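PDB 4LSW: D-2-hydroxyacid dehydrogensase protein from Ketogulonicigenium vulgare, which probably catalyses the NAD(P)-dependent interconversion of D-2-hydroxyacids and 2-oxoacids. Local coordinates for residues Leu151-Ile156 and Ile171-Ile176; Phe200-Leu205 and Met228-Ser233. One frame throughout, in Å; residues are numbered along the deposited sequence.

Both contacts belong to the seven-stranded parallel sheet of the Rossmann-type nucleotide-binding domain, and both are largely buried, with centres about 10 Å apart. Interaction 1 joins the first two strands of the domain where they run out into loops, with a single parallel bridge, a backbone N-H to aspartate carboxylate hydrogen bond and a leucine over a tyrosine ring. Interaction 2 joins strands 200-203 and 228-231 along four bridges and buries 575 Å², against 276 Å²; most of its side-chain contacts are apolar. Strand 147-151 lies beside strand 200-203, so the two contacts meet: Leu151 N bonds Phe202 O, and Thr204 OG1 lies 2.7 Å from Gly152 O, a probable hydrogen bond between glycine turn and neighbouring strand end.

Interaction 1 (Leu151-Ile156 and Ile171-Ile176); sequences LGLGRI and ISYSDI
Leu153 lies across Tyr173, the two side chains crossing at about a right angle. Leu153 CD2 sits 3.8 Å from the centroid of the Tyr173 ring and 11° off the normal, a CH-pi contact over the face, while Leu153 CB reaches Tyr173 CD2 at 3.6 Å. Tyr173 CG stands between the backbone N and carbonyl carbon (chi1 71°), which helps bring the ring under Leu153; the tyrosine hydroxyl is bonded to Lys179 N. Two N-H groups tie the turn to the strand end. Gly152 N gives a 2.9 Å bond to Ser174 O, and Leu153 N one of 2.8 Å to Asp175 OD2, met on the anti side but 31° out of the carboxylate plane. Asp175 OD1 takes Ile176 N at 2.7 Å, which helps fix the carboxylate's rotation. Replacing Asp175 with an alanine would probably leave Leu153 N without this acceptor and the turn less firmly held. Gly152 and Gly154 fit the GxGxxG pattern of Rossmann domains, consistent with a dinucleotide-binding turn. Gly154 is the N-cap of helix 155-165, which links strands 147-151 and 170-174 in a beta-alpha-beta unit; helix 191-196 packs on Leu151 and Ser174.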
loop_
_atom_site.group_PDB
_atom_site.type_symbol
_atom_site.label_atom_id
_atom_site.label_comp_id
_atom_site.label_asym_id
_atom_site.label_seq_id
_atom_site.Cartn_x
_atom_site.Cartn_y
_atom_site.Cartn_z
ATOM N N LEU A 151 -4.031 13.122 4.618
ATOM C CA LEU A 151 -2.702 13.547 4.180
ATOM C C LEU A 151 -2.351 12.799 2.900
ATOM O O LEU A 151 -2.026 11.604 2.920
ATOM C CB LEU A 151 -1.672 13.285 5.277
ATOM C CG LEU A 151 -0.234 13.670 4.948
ATOM C CD1 LEU A 151 -0.158 15.136 4.541
ATOM C CD2 LEU A 151 0.634 13.416 6.152
ATOM N N GLY A 152 -2.466 13.506 1.781
ATOM C CA GLY A 152 -2.349 12.899 0.465
ATOM C C GLY A 152 -3.731 12.598 -0.079
ATOM O O GLY A 152 -4.376 11.650 0.372
ATOM N N LEU A 153 -4.194 13.406 -1.026
ATOM C CA LEU A 153 -5.530 13.212 -1.588
ATOM C C LEU A 153 -5.469 12.784 -3.055
ATOM O O LEU A 153 -6.062 13.415 -3.936
ATOM C CB LEU A 153 -6.394 14.462 -1.403
ATOM C CG LEU A 153 -7.889 14.134 -1.442
ATOM C CD1 LEU A 153 -8.381 13.667 -0.078
ATOM C CD2 LEU A 153 -8.682 15.324 -1.945
ATOM N N GLY A 154 -4.723 11.708 -3.295
ATOM C CA GLY A 154 -4.725 11.027 -4.575
ATOM C C GLY A 154 -5.863 10.022 -4.605
ATOM O O GLY A 154 -6.871 10.213 -3.932
ATOM N N ARG A 155 -5.697 8.953 -5.379
ATOM C CA ARG A 155 -6.735 7.939 -5.528
ATOM C C ARG A 155 -7.247 7.441 -4.178
ATOM O O ARG A 155 -8.466 7.437 -3.916
ATOM C CB ARG A 155 -6.178 6.752 -6.314
ATOM C CG ARG A 155 -5.775 7.068 -7.748
ATOM C CD ARG A 155 -4.808 6.025 -8.290
ATOM N NE ARG A 155 -4.663 6.123 -9.742
ATOM C CZ ARG A 155 -3.849 6.976 -10.365
ATOM N NH1 ARG A 155 -3.102 7.826 -9.670
ATOM N NH2 ARG A 155 -3.789 6.988 -11.690
ATOM N N ILE A 156 -6.322 7.026 -3.324
ATOM C CA ILE A 156 -6.687 6.415 -2.054
ATOM C C ILE A 156 -7.285 7.434 -1.105
ATOM O O ILE A 156 -8.336 7.197 -0.506
ATOM C CB ILE A 156 -5.499 5.707 -1.392
ATOM C CG1 ILE A 156 -5.029 4.570 -2.299
ATOM C CG2 ILE A 156 -5.914 5.157 -0.027
ATOM C CD1 ILE A 156 -3.841 3.816 -1.783
ATOM N N ILE A 171 -14.110 17.426 6.980
ATOM C CA ILE A 171 -12.963 16.870 6.277
ATOM C C ILE A 171 -12.046 17.943 5.716
ATOM O O ILE A 171 -12.486 18.855 5.014
ATOM C CB ILE A 171 -13.437 15.964 5.140
ATOM C CG1 ILE A 171 -14.278 14.840 5.736
ATOM C CG2 ILE A 171 -12.246 15.403 4.365
ATOM C CD1 ILE A 171 -15.194 14.170 4.740
ATOM N N SER A 172 -10.766 17.818 6.049
ATOM C CA SER A 172 -9.726 18.629 5.434
ATOM C C SER A 172 -8.649 17.714 4.871
ATOM O O SER A 172 -8.592 16.528 5.182
ATOM C CB SER A 172 -9.119 19.570 6.466
ATOM O OG SER A 172 -8.803 18.854 7.649
ATOM N N TYR A 173 -7.780 18.270 4.042
ATOM C CA TYR A 173 -6.725 17.467 3.445
ATOM C C TYR A 173 -5.530 18.330 3.118
ATOM O O TYR A 173 -5.650 19.554 2.993
ATOM C CB TYR A 173 -7.219 16.773 2.170
ATOM C CG TYR A 173 -7.449 17.697 0.990
ATOM C CD1 TYR A 173 -8.615 18.442 0.872
ATOM C CD2 TYR A 173 -6.499 17.810 -0.020
ATOM C CE1 TYR A 173 -8.829 19.290 -0.226
ATOM C CE2 TYR A 173 -6.701 18.643 -1.115
ATOM C CZ TYR A 173 -7.869 19.374 -1.215
ATOM O OH TYR A 173 -8.048 20.200 -2.318
ATOM N N SER A 174 -4.374 17.683 2.998
ATOM C CA SER A 174 -3.166 18.359 2.547
ATOM C C SER A 174 -2.542 17.575 1.405
ATOM O O SER A 174 -2.602 16.355 1.378
ATOM C CB SER A 174 -2.173 18.498 3.689
ATOM O OG SER A 174 -1.046 19.276 3.287
ATOM N N ASP A 175 -1.974 18.296 0.442
ATOM C CA ASP A 175 -1.281 17.695 -0.689
ATOM C C ASP A 175 -0.413 18.796 -1.279
ATOM O O ASP A 175 -0.344 19.885 -0.709
ATOM C CB ASP A 175 -2.282 17.142 -1.716
ATOM C CG ASP A 175 -1.741 15.952 -2.493
ATOM O OD1 ASP A 175 -0.571 15.984 -2.931
ATOM O OD2 ASP A 175 -2.499 14.969 -2.658
ATOM N N ILE A 176 0.249 18.499 -2.395
ATOM C CA ILE A 176 1.128 19.462 -3.060
ATOM C C ILE A 176 0.344 20.648 -3.633
ATOM O O ILE A 176 0.877 21.754 -3.782
ATOM C CB ILE A 176 1.960 18.784 -4.175
ATOM C CG1 ILE A 176 3.152 19.660 -4.567
ATOM C CG2 ILE A 176 1.100 18.449 -5.388
ATOM C CD1 ILE A 176 4.073 19.959 -3.405
#

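Interaction 2 (Phe200-Leu205 and Met228-Ser233)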
loop_
_atom_site.group_PDB
_atom_site.type_symbol
_atom_site.label_atom_id
_atom_site.label_comp_id
_atom_site.label_asym_id
_atom_site.label_seq_id
_atom_site.Cartn_x
_atom_site.Cartn_y
_atom_site.Cartn_z
ATOM N N PHE A 200 -8.793 12.790 13.738
ATOM C CA PHE A 200 -8.342 11.573 13.079
ATOM C C PHE A 200 -7.543 12.012 11.870
ATOM O O PHE A 200 -8.014 12.850 11.107
ATOM C CB PHE A 200 -9.540 10.747 12.584
ATOM C CG PHE A 200 -10.536 10.398 13.652
ATOM C CD1 PHE A 200 -10.370 9.256 14.423
ATOM C CD2 PHE A 200 -11.649 11.202 13.875
ATOM C CE1 PHE A 200 -11.302 8.914 15.405
ATOM C CE2 PHE A 200 -12.577 10.871 14.867
ATOM C CZ PHE A 200 -12.409 9.727 15.621
ATOM N N LEU A 201 -6.334 11.484 11.708
ATOM C CA LEU A 201 -5.496 11.830 10.552
ATOM C C LEU A 201 -5.139 10.574 9.775
ATOM O O LEU A 201 -4.528 9.646 10.327
ATOM C CB LEU A 201 -4.199 12.514 11.004
ATOM C CG LEU A 201 -3.212 12.908 9.903
ATOM C CD1 LEU A 201 -3.816 13.957 8.985
ATOM C CD2 LEU A 201 -1.904 13.415 10.509
ATOM N N PHE A 202 -5.534 10.533 8.512
ATOM C CA PHE A 202 -5.227 9.397 7.652
ATOM C C PHE A 202 -3.997 9.707 6.828
ATOM O O PHE A 202 -3.933 10.755 6.182
ATOM C CB PHE A 202 -6.402 9.119 6.704
ATOM C CG PHE A 202 -7.614 8.563 7.392
ATOM C CD1 PHE A 202 -8.520 9.406 8.033
ATOM C CD2 PHE A 202 -7.838 7.196 7.415
ATOM C CE1 PHE A 202 -9.639 8.897 8.674
ATOM C CE2 PHE A 202 -8.961 6.685 8.055
ATOM C CZ PHE A 202 -9.856 7.535 8.681
ATOM N N VAL A 203 -3.031 8.798 6.831
ATOM C CA VAL A 203 -1.839 8.965 6.010
ATOM C C VAL A 203 -1.987 8.111 4.760
ATOM O O VAL A 203 -1.952 6.872 4.820
ATOM C CB VAL A 203 -0.575 8.580 6.771
ATOM C CG1 VAL A 203 0.653 8.852 5.913
ATOM C CG2 VAL A 203 -0.504 9.364 8.063
ATOM N N THR A 204 -2.206 8.798 3.643
ATOM C CA THR A 204 -2.499 8.171 2.362
ATOM C C THR A 204 -1.618 8.822 1.304
ATOM O O THR A 204 -2.087 9.270 0.265
ATOM C CB THR A 204 -4.001 8.310 2.008
ATOM O OG1 THR A 204 -4.427 9.661 2.219
ATOM C CG2 THR A 204 -4.831 7.417 2.907
ATOM N N LEU A 205 -0.325 8.876 1.608
ATOM C CA LEU A 205 0.688 9.418 0.708
ATOM C C LEU A 205 1.230 8.308 -0.180
ATOM O O LEU A 205 1.830 7.353 0.313
ATOM C CB LEU A 205 1.842 10.004 1.514
ATOM C CG LEU A 205 1.580 11.280 2.302
ATOM C CD1 LEU A 205 2.698 11.523 3.316
ATOM C CD2 LEU A 205 1.442 12.468 1.353
ATOM N N MET A 228 -5.921 10.590 16.649
ATOM C CA MET A 228 -5.618 9.249 16.195
ATOM C C MET A 228 -4.956 9.301 14.824
ATOM O O MET A 228 -5.441 9.982 13.917
ATOM C CB MET A 228 -6.907 8.427 16.115
ATOM C CG MET A 228 -6.664 7.036 15.593
ATOM S SD MET A 228 -8.169 6.106 15.261
ATOM C CE MET A 228 -8.971 6.262 16.841
ATOM N N LEU A 229 -3.849 8.581 14.679
ATOM C CA LEU A 229 -3.153 8.467 13.409
ATOM C C LEU A 229 -3.493 7.131 12.756
ATOM O O LEU A 229 -3.364 6.085 13.396
ATOM C CB LEU A 229 -1.639 8.553 13.644
ATOM C CG LEU A 229 -0.774 8.568 12.379
ATOM C CD1 LEU A 229 -0.909 9.892 11.621
ATOM C CD2 LEU A 229 0.691 8.278 12.730
ATOM N N ILE A 230 -3.950 7.161 11.504
ATOM C CA ILE A 230 -4.236 5.927 10.781
ATOM C C ILE A 230 -3.327 5.844 9.574
ATOM O O ILE A 230 -3.377 6.709 8.713
ATOM C CB ILE A 230 -5.712 5.845 10.305
ATOM C CG1 ILE A 230 -6.677 5.973 11.489
ATOM C CG2 ILE A 230 -5.961 4.539 9.546
ATOM C CD1 ILE A 230 -7.213 7.390 11.703
ATOM N N ASN A 231 -2.478 4.824 9.517
ATOM C CA ASN A 231 -1.588 4.682 8.385
ATOM C C ASN A 231 -1.852 3.453 7.536
ATOM O O ASN A 231 -1.761 2.319 8.032
ATOM C CB ASN A 231 -0.117 4.694 8.796
ATOM C CG ASN A 231 0.781 4.778 7.605
ATOM O OD1 ASN A 231 0.358 5.206 6.526
ATOM N ND2 ASN A 231 2.025 4.340 7.766
ATOM N N ILE A 232 -2.178 3.691 6.263
ATOM C CA ILE A 232 -2.382 2.609 5.283
ATOM C C ILE A 232 -1.502 2.787 4.038
ATOM O O ILE A 232 -1.708 2.122 3.017
ATOM C CB ILE A 232 -3.869 2.488 4.866
ATOM C CG1 ILE A 232 -4.409 3.851 4.414
ATOM C CG2 ILE A 232 -4.699 1.920 6.010
ATOM C CD1 ILE A 232 -5.877 3.838 4.007
ATOM N N SER A 233 -0.508 3.674 4.133
ATOM C CA SER A 233 0.443 3.934 3.046
ATOM C C SER A 233 1.859 3.699 3.559
ATOM O O SER A 233 2.018 3.286 4.684
ATOM C CB SER A 233 0.299 5.372 2.545
ATOM O OG SER A 233 0.639 6.294 3.569
#
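Phe200 through Val203 pair in parallel register with Met228 through Asn231, the strand axes approaching to 4.8 Å at 19°, and three nearly straight bonds (Leu201 N to Met228 O, Ile230 N to Leu201 O, Val203 N to Ile230 O) join them. On the face bearing Phe200, Phe202, Met228 and Ile230, the two rings are met differently. Ile230 CD1 stands over the centre of the Phe202 ring, 4.0 Å from the centroid and 10° off the normal, a CH-pi contact; CB of the same isoleucine touches Phe202 CD2 at 3.8 Å. Ile230 chi2 of 96°, away from a staggered value, accompanies this placement of CD1. Met228 instead approaches the Phe200 ring edge, its SD in the ring plane and 5.2 Å from the centroid, a Met-aromatic contact. The bend at chi3 brings Met228 CE to 3.8 Å from Phe200 CE1. Helix 101-116 packs on this face. On the other face Leu229 CD1 touches two residues of the adjoining strand, Val203 CG2 at 3.6 Å and Leu201 CD2 at 3.8 Å; Leu201 and Leu229 also meet helix 217-223, the crossover connecting the strands. Beyond the last bridge the pairing loosens: Ser233 OG gives a weak bond to Val203 O at 2.9 Å and takes a weak, long one from Leu205 N. The chemistry thus changes from regular ladder bonds within an apolar layer to weaker, hydroxyl-mediated joining at the C-terminal ends of the strands, the end of the sheet at which Rossmann domains generally bind their dinucleotide.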